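Local coordinates for protein M32 carboxypeptidase (PDB 7A03) that probably removes residues one at a time from the C-terminus of peptides and proteins, as a metal-dependent carboxypeptidase of family M32, at residues Y358-E369 with F416-F427. Sequence-based numbering, arbitrary orientation. Where two conformers were deposited one is given.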
ATOM      1  N   TYR A 358      -3.455   5.426  12.808  1.00 15.52           N
ATOM      2  CA  TYR A 358      -3.319   5.506  11.352  1.00 14.86           C
ATOM      3  C   TYR A 358      -4.677   5.572  10.661  1.00 14.84           C
ATOM      4  O   TYR A 358      -4.879   6.354   9.718  1.00 14.05           O
ATOM      5  CB  TYR A 358      -2.554   4.278  10.836  1.00 15.39           C
ATOM      6  CG  TYR A 358      -2.146   4.369   9.375  1.00 14.48           C
ATOM      7  CD1 TYR A 358      -3.013   3.959   8.361  1.00 14.87           C
ATOM      8  CD2 TYR A 358      -0.902   4.864   9.016  1.00 15.53           C
ATOM      9  CE1 TYR A 358      -2.659   4.055   7.033  1.00 14.62           C
ATOM     10  CE2 TYR A 358      -0.527   4.957   7.690  1.00 15.55           C
ATOM     11  CZ  TYR A 358      -1.406   4.546   6.706  1.00 15.56           C
ATOM     12  OH  TYR A 358      -1.050   4.635   5.376  1.00 18.90           O
ATOM     13  N   HIS A 359      -5.631   4.768  11.133  1.00 14.59           N
ATOM     14  CA  HIS A 359      -6.892   4.641  10.423  1.00 14.06           C
ATOM     15  C   HIS A 359      -7.775   5.869  10.570  1.00 14.37           C
ATOM     16  O   HIS A 359      -8.570   6.152   9.668  1.00 16.18           O
ATOM     17  CB  HIS A 359      -7.539   3.306  10.778  1.00 15.44           C
ATOM     18  CG  HIS A 359      -6.586   2.171  10.585  1.00 14.59           C
ATOM     19  ND1 HIS A 359      -6.178   1.764   9.330  1.00 15.56           N
ATOM     20  CD2 HIS A 359      -5.875   1.434  11.472  1.00 13.82           C
ATOM     21  CE1 HIS A 359      -5.283   0.799   9.454  1.00 16.18           C
ATOM     22  NE2 HIS A 359      -5.084   0.574  10.742  1.00 15.53           N
ATOM     23  N   PHE A 360      -7.574   6.669  11.620  1.00 14.58           N
ATOM     24  CA  PHE A 360      -8.260   7.956  11.645  1.00 14.87           C
ATOM     25  C   PHE A 360      -7.733   8.879  10.555  1.00 15.32           C
ATOM     26  O   PHE A 360      -8.523   9.539   9.861  1.00 15.64           O
ATOM     27  CB  PHE A 360      -8.177   8.586  13.027  1.00 15.18           C
ATOM     28  CG  PHE A 360      -9.036   7.888  14.043  1.00 21.97           C
ATOM     29  CD1 PHE A 360      -8.567   6.766  14.708  1.00 19.47           C
ATOM     30  CD2 PHE A 360     -10.332   8.311  14.277  1.00 27.28           C
ATOM     31  CE1 PHE A 360      -9.372   6.104  15.624  1.00 19.75           C
ATOM     32  CE2 PHE A 360     -11.131   7.656  15.185  1.00 26.71           C
ATOM     33  CZ  PHE A 360     -10.652   6.556  15.854  1.00 23.95           C
ATOM     34  N   HIS A 361      -6.408   8.890  10.355  1.00 14.74           N
ATOM     35  CA  HIS A 361      -5.839   9.638   9.235  1.00 14.87           C
ATOM     36  C   HIS A 361      -6.528   9.232   7.938  1.00 14.15           C
ATOM     37  O   HIS A 361      -6.986  10.084   7.156  1.00 15.93           O
ATOM     38  CB  HIS A 361      -4.332   9.381   9.139  1.00 13.94           C
ATOM     39  CG  HIS A 361      -3.536   9.902  10.301  1.00 15.07           C
ATOM     40  ND1 HIS A 361      -3.003  11.179  10.341  1.00 14.84           N
ATOM     41  CD2 HIS A 361      -3.138   9.296  11.444  1.00 15.66           C
ATOM     42  CE1 HIS A 361      -2.343  11.342  11.475  1.00 16.50           C
ATOM     43  NE2 HIS A 361      -2.410  10.215  12.162  1.00 18.05           N
ATOM     44  N   ILE A 362      -6.703   7.920   7.740  1.00 13.98           N
ATOM     45  CA  ILE A 362      -7.292   7.495   6.476  1.00 13.88           C
ATOM     46  C   ILE A 362      -8.745   7.915   6.438  1.00 15.66           C
ATOM     47  O   ILE A 362      -9.244   8.409   5.413  1.00 16.14           O
ATOM     48  CB  ILE A 362      -7.114   5.981   6.267  1.00 14.35           C
ATOM     49  CG1 ILE A 362      -5.633   5.608   6.204  1.00 14.25           C
ATOM     50  CG2 ILE A 362      -7.826   5.513   5.005  1.00 17.29           C
ATOM     51  CD1 ILE A 362      -4.910   6.133   4.964  1.00 14.54           C
ATOM     52  N   MET A 363      -9.441   7.772   7.565  0.54 14.49           N
ATOM     53  CA  MET A 363     -10.857   8.105   7.584  0.54 16.45           C
ATOM     54  C   MET A 363     -11.061   9.567   7.229  0.54 15.03           C
ATOM     55  O   MET A 363     -11.957   9.906   6.436  0.54 15.19           O
ATOM     56  CB  MET A 363     -11.437   7.794   8.957  0.54 16.87           C
ATOM     57  CG  MET A 363     -12.946   7.881   9.020  0.54 19.78           C
ATOM     58  SD  MET A 363     -13.505   7.622  10.702  0.54 21.32           S
ATOM     59  CE  MET A 363     -12.968   9.149  11.465  0.54 22.54           C
ATOM     60  N   ILE A 364     -10.188  10.441   7.744  1.00 16.23           N
ATOM     61  CA  ILE A 364     -10.359  11.862   7.482  1.00 15.76           C
ATOM     62  C   ILE A 364     -10.198  12.125   5.995  1.00 16.69           C
ATOM     63  O   ILE A 364     -11.046  12.781   5.370  1.00 18.40           O
ATOM     64  CB  ILE A 364      -9.390  12.686   8.345  1.00 15.33           C
ATOM     65  CG1 ILE A 364      -9.850  12.639   9.805  1.00 17.18           C
ATOM     66  CG2 ILE A 364      -9.322  14.115   7.825  1.00 17.62           C
ATOM     67  CD1 ILE A 364      -8.771  12.997  10.790  1.00 17.86           C
ATOM     68  N   ARG A 365      -9.177  11.508   5.384  1.00 16.69           N
ATOM     69  CA  ARG A 365      -8.974  11.699   3.952  1.00 15.92           C
ATOM     70  C   ARG A 365     -10.161  11.147   3.179  1.00 16.35           C
ATOM     71  O   ARG A 365     -10.667  11.790   2.239  1.00 18.30           O
ATOM     72  CB  ARG A 365      -7.650  11.057   3.522  1.00 15.82           C
ATOM     73  CG  ARG A 365      -6.422  11.842   4.015  1.00 16.69           C
ATOM     74  CD  ARG A 365      -5.198  10.937   4.174  1.00 14.72           C
ATOM     75  NE  ARG A 365      -3.989  11.646   4.599  1.00 15.80           N
ATOM     76  CZ  ARG A 365      -3.797  12.163   5.818  1.00 15.94           C
ATOM     77  NH1 ARG A 365      -4.736  12.066   6.747  1.00 15.06           N
ATOM     78  NH2 ARG A 365      -2.657  12.774   6.123  1.00 17.46           N
ATOM     79  N   TYR A 366     -10.692  10.006   3.634  1.00 16.78           N
ATOM     80  CA  TYR A 366     -11.834   9.433   2.942  1.00 16.79           C
ATOM     81  C   TYR A 366     -13.009  10.399   2.983  1.00 19.54           C
ATOM     82  O   TYR A 366     -13.589  10.743   1.937  1.00 17.69           O
ATOM     83  CB  TYR A 366     -12.162   8.059   3.537  1.00 15.55           C
ATOM     84  CG  TYR A 366     -13.495   7.505   3.145  1.00 14.88           C
ATOM     85  CD1 TYR A 366     -13.704   6.944   1.892  1.00 15.13           C
ATOM     86  CD2 TYR A 366     -14.554   7.530   4.042  1.00 15.22           C
ATOM     87  CE1 TYR A 366     -14.935   6.453   1.541  1.00 14.98           C
ATOM     88  CE2 TYR A 366     -15.802   7.022   3.694  1.00 16.56           C
ATOM     89  CZ  TYR A 366     -15.972   6.482   2.434  1.00 16.98           C
ATOM     90  OH  TYR A 366     -17.186   5.967   2.053  1.00 17.44           O
ATOM     91  N   GLU A 367     -13.307  10.944   4.170  1.00 18.93           N
ATOM     92  CA  GLU A 367     -14.497  11.783   4.248  1.00 17.69           C
ATOM     93  C   GLU A 367     -14.303  13.024   3.401  1.00 19.39           C
ATOM     94  O   GLU A 367     -15.201  13.416   2.637  1.00 23.30           O
ATOM     95  CB  GLU A 367     -14.856  12.142   5.692  1.00 18.29           C
ATOM     96  CG  GLU A 367     -15.039  10.944   6.626  1.00 22.96           C
ATOM     97  CD  GLU A 367     -16.248  10.070   6.301  1.00 25.12           C
ATOM     98  OE1 GLU A 367     -17.159  10.521   5.572  1.00 25.37           O
ATOM     99  OE2 GLU A 367     -16.284   8.918   6.792  1.00 30.78           O
ATOM    100  N   ILE A 368     -13.090  13.580   3.430  1.00 16.24           N
ATOM    101  CA  ILE A 368     -12.840  14.795   2.676  1.00 17.86           C
ATOM    102  C   ILE A 368     -12.948  14.506   1.193  1.00 22.87           C
ATOM    103  O   ILE A 368     -13.635  15.227   0.455  1.00 22.93           O
ATOM    104  CB  ILE A 368     -11.482  15.397   3.071  1.00 22.37           C
ATOM    105  CG1 ILE A 368     -11.605  16.108   4.416  1.00 20.98           C
ATOM    106  CG2 ILE A 368     -10.964  16.335   1.979  1.00 24.39           C
ATOM    107  CD1 ILE A 368     -10.291  16.510   5.004  1.00 23.74           C
ATOM    108  N   GLU A 369     -12.345  13.397   0.743  1.00 17.34           N
ATOM    109  CA  GLU A 369     -12.414  13.115  -0.682  1.00 19.03           C
ATOM    110  C   GLU A 369     -13.852  12.903  -1.092  1.00 21.01           C
ATOM    111  O   GLU A 369     -14.297  13.426  -2.128  1.00 20.63           O
ATOM    112  CB  GLU A 369     -11.558  11.911  -1.058  1.00 16.79           C
ATOM    113  CG  GLU A 369     -10.092  12.237  -1.122  1.00 16.44           C
ATOM    114  CD  GLU A 369      -9.256  11.072  -1.550  1.00 19.02           C
ATOM    115  OE1 GLU A 369      -9.833  10.056  -1.991  1.00 19.91           O
ATOM    116  OE2 GLU A 369      -8.021  11.177  -1.442  1.00 18.88           O
ATOM    117  N   PHE A 416      -7.109  10.249  -6.337  1.00 16.39           N
ATOM    118  CA  PHE A 416      -8.318  10.294  -5.525  1.00 17.75           C
ATOM    119  C   PHE A 416      -8.929   8.900  -5.506  1.00 16.93           C
ATOM    120  O   PHE A 416      -9.050   8.251  -6.550  1.00 17.38           O
ATOM    121  CB  PHE A 416      -9.313  11.312  -6.103  1.00 17.95           C
ATOM    122  CG  PHE A 416      -8.961  12.747  -5.790  1.00 17.19           C
ATOM    123  CD1 PHE A 416      -7.899  13.372  -6.429  1.00 22.29           C
ATOM    124  CD2 PHE A 416      -9.671  13.457  -4.828  1.00 21.24           C
ATOM    125  CE1 PHE A 416      -7.573  14.687  -6.141  1.00 27.22           C
ATOM    126  CE2 PHE A 416      -9.349  14.771  -4.537  1.00 24.77           C
ATOM    127  CZ  PHE A 416      -8.298  15.382  -5.184  1.00 22.99           C
ATOM    128  N   GLY A 417      -9.349   8.458  -4.321  1.00 16.48           N
ATOM    129  CA  GLY A 417      -9.802   7.105  -4.122  1.00 18.82           C
ATOM    130  C   GLY A 417      -8.709   6.138  -3.713  1.00 16.89           C
ATOM    131  O   GLY A 417      -8.985   4.938  -3.588  1.00 17.82           O
ATOM    132  N   TYR A 418      -7.487   6.627  -3.482  1.00 14.65           N
ATOM    133  CA  TYR A 418      -6.318   5.813  -3.169  1.00 12.74           C
ATOM    134  C   TYR A 418      -6.210   5.535  -1.674  1.00 14.90           C
ATOM    135  O   TYR A 418      -5.975   4.396  -1.256  1.00 15.47           O
ATOM    136  CB  TYR A 418      -5.059   6.552  -3.652  1.00 20.92           C
ATOM    137  CG  TYR A 418      -3.777   5.742  -3.677  1.00 17.16           C
ATOM    138  CD1 TYR A 418      -3.129   5.371  -2.508  1.00 16.91           C
ATOM    139  CD2 TYR A 418      -3.193   5.385  -4.887  1.00 19.07           C
ATOM    140  CE1 TYR A 418      -1.948   4.640  -2.541  1.00 19.86           C
ATOM    141  CE2 TYR A 418      -2.018   4.659  -4.931  1.00 19.28           C
ATOM    142  CZ  TYR A 418      -1.407   4.285  -3.763  1.00 23.14           C
ATOM    143  OH  TYR A 418      -0.239   3.560  -3.824  1.00 25.99           O
ATOM    144  N   PHE A 419      -6.384   6.569  -0.860  1.00 14.07           N
ATOM    145  CA  PHE A 419      -6.129   6.427   0.568  1.00 12.96           C
ATOM    146  C   PHE A 419      -6.844   5.248   1.235  1.00 13.03           C
ATOM    147  O   PHE A 419      -6.210   4.578   2.077  1.00 12.92           O
ATOM    148  CB  PHE A 419      -6.456   7.744   1.294  1.00 14.67           C
ATOM    149  CG  PHE A 419      -5.392   8.800   1.172  1.00 15.16           C
ATOM    150  CD1 PHE A 419      -4.118   8.589   1.680  1.00 13.49           C
ATOM    151  CD2 PHE A 419      -5.682  10.027   0.585  1.00 15.90           C
ATOM    152  CE1 PHE A 419      -3.130   9.583   1.572  1.00 17.32           C
ATOM    153  CE2 PHE A 419      -4.712  11.016   0.484  1.00 14.54           C
ATOM    154  CZ  PHE A 419      -3.435  10.796   0.981  1.00 13.75           C
ATOM    155  N   PRO A 420      -8.118   4.942   0.939  1.00 13.24           N
ATOM    156  CA  PRO A 420      -8.769   3.840   1.667  1.00 15.33           C
ATOM    157  C   PRO A 420      -8.019   2.520   1.567  1.00 16.65           C
ATOM    158  O   PRO A 420      -8.095   1.714   2.506  1.00 16.27           O
ATOM    159  CB  PRO A 420     -10.163   3.759   1.025  1.00 15.49           C
ATOM    160  CG  PRO A 420     -10.412   5.121   0.497  1.00 17.61           C
ATOM    161  CD  PRO A 420      -9.068   5.623   0.031  1.00 13.44           C
ATOM    162  N   THR A 421      -7.277   2.289   0.470  1.00 14.66           N
ATOM    163  CA  THR A 421      -6.591   1.011   0.311  1.00 15.49           C
ATOM    164  C   THR A 421      -5.612   0.745   1.449  1.00 14.93           C
ATOM    165  O   THR A 421      -5.435  -0.415   1.836  1.00 14.20           O
ATOM    166  CB  THR A 421      -5.904   0.900  -1.053  1.00 14.53           C
ATOM    167  OG1 THR A 421      -4.867   1.882  -1.164  1.00 16.38           O
ATOM    168  CG2 THR A 421      -6.920   1.089  -2.169  1.00 20.52           C
ATOM    169  N   TYR A 422      -4.994   1.788   2.019  1.00 13.79           N
ATOM    170  CA  TYR A 422      -4.079   1.544   3.135  1.00 12.42           C
ATOM    171  C   TYR A 422      -4.809   0.853   4.282  1.00 12.80           C
ATOM    172  O   TYR A 422      -4.355  -0.189   4.793  1.00 15.09           O
ATOM    173  CB  TYR A 422      -3.442   2.844   3.634  1.00 12.43           C
ATOM    174  CG  TYR A 422      -2.532   3.562   2.666  1.00 14.03           C
ATOM    175  CD1 TYR A 422      -1.215   3.157   2.477  1.00 16.59           C
ATOM    176  CD2 TYR A 422      -2.986   4.674   1.973  1.00 16.06           C
ATOM    177  CE1 TYR A 422      -0.385   3.832   1.615  1.00 19.21           C
ATOM    178  CE2 TYR A 422      -2.165   5.353   1.098  1.00 15.97           C
ATOM    179  CZ  TYR A 422      -0.865   4.926   0.922  1.00 18.26           C
ATOM    180  OH  TYR A 422      -0.041   5.620   0.051  1.00 19.11           O
ATOM    181  N   SER A 423      -5.972   1.391   4.666  1.00 12.91           N
ATOM    182  CA  SER A 423      -6.726   0.774   5.748  1.00 14.09           C
ATOM    183  C   SER A 423      -7.243  -0.582   5.338  1.00 14.87           C
ATOM    184  O   SER A 423      -7.195  -1.523   6.139  1.00 14.36           O
ATOM    185  CB  SER A 423      -7.885   1.648   6.222  1.00 13.47           C
ATOM    186  OG  SER A 423      -7.381   2.760   6.936  1.00 15.68           O
ATOM    187  N   LEU A 424      -7.697  -0.721   4.088  1.00 13.11           N
ATOM    188  CA  LEU A 424      -8.167  -2.028   3.660  1.00 13.83           C
ATOM    189  C   LEU A 424      -7.051  -3.049   3.821  1.00 14.86           C
ATOM    190  O   LEU A 424      -7.276  -4.158   4.327  1.00 13.67           O
ATOM    191  CB  LEU A 424      -8.654  -1.967   2.210  1.00 13.12           C
ATOM    192  CG  LEU A 424      -9.926  -1.158   1.921  1.00 13.37           C
ATOM    193  CD1 LEU A 424     -10.242  -1.143   0.420  1.00 18.84           C
ATOM    194  CD2 LEU A 424     -11.090  -1.727   2.702  1.00 22.04           C
ATOM    195  N   GLY A 425      -5.822  -2.650   3.471  1.00 13.26           N
ATOM    196  CA  GLY A 425      -4.710  -3.567   3.604  1.00 13.94           C
ATOM    197  C   GLY A 425      -4.580  -4.043   5.033  1.00 12.62           C
ATOM    198  O   GLY A 425      -4.527  -5.250   5.302  1.00 13.51           O
ATOM    199  N   SER A 426      -4.613  -3.093   5.977  1.00 12.72           N
ATOM    200  CA  SER A 426      -4.450  -3.464   7.381  1.00 14.01           C
ATOM    201  C   SER A 426      -5.551  -4.410   7.827  1.00 14.00           C
ATOM    202  O   SER A 426      -5.300  -5.383   8.566  1.00 13.22           O
ATOM    203  CB  SER A 426      -4.459  -2.197   8.235  1.00 12.98           C
ATOM    204  OG  SER A 426      -3.357  -1.356   7.928  1.00 13.87           O
ATOM    205  N   PHE A 427      -6.783  -4.156   7.370  1.00 13.30           N
ATOM    206  CA  PHE A 427      -7.889  -4.954   7.873  1.00 13.60           C
ATOM    207  C   PHE A 427      -7.857  -6.337   7.247  1.00 13.79           C
ATOM    208  O   PHE A 427      -8.070  -7.346   7.943  1.00 13.75           O
ATOM    209  CB  PHE A 427      -9.221  -4.221   7.676  1.00 14.69           C
ATOM    210  CG  PHE A 427      -9.240  -2.832   8.270  1.00 13.89           C
ATOM    211  CD1 PHE A 427      -8.397  -2.489   9.320  1.00 13.87           C
ATOM    212  CD2 PHE A 427     -10.090  -1.857   7.761  1.00 15.10           C
ATOM    213  CE1 PHE A 427      -8.396  -1.199   9.854  1.00 13.96           C
ATOM    214  CE2 PHE A 427     -10.095  -0.565   8.298  1.00 15.11           C
ATOM    215  CZ  PHE A 427      -9.247  -0.239   9.341  1.00 14.39           C
TER
HETATM  216  O   HOH W   1      -2.529  -0.841  10.407  1.00 15.63           O
HETATM  217  O   HOH W   2      -6.572   9.179  -2.400  1.00 16.56           O
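E369, its chain extended beyond CG (chi2 -177°), carries its carboxylate to the turn leading into helix 420-439, where OE1 takes the backbone N-H of G417 (N to OE1 2.9 Å) from the syn side, 34° out of the carboxylate plane. OE2 accepts from a water that is itself bound by F419 N, and Y157 and W411 add a hydrogen bond each, so this buried carboxylate is well supplied with donors. At the far end H359 ND1 and S423 OG share a nearly straight hydrogen bond of 2.9 Å, while a second water joins H359 NE2 to S426 OG. F427 CE1 lies over the centre of the imidazole. Between these polar ends, R365 CD sits squarely on the F419 ring, 3.4 Å from its centroid, and R365 NE continues to a salt bridge with D408. With an alanine at F419 the R365 methylene loses its ring platform, which would probably open a gap beside I362 CD1. I362 CD1 also packs on Y422 CB at 3.8 Å, and Y358 OH, hydrogen-bonded to R350, lies over the Y422 ring. Segments 358-369 (helix 358-374) and 420-427 pack roughly antiparallel (141°) inside the largely helical M32 fold, Y422 near the probable metal-binding HExxH motif, with helix 382-394 touching R365 and helix 170-192 against Y366.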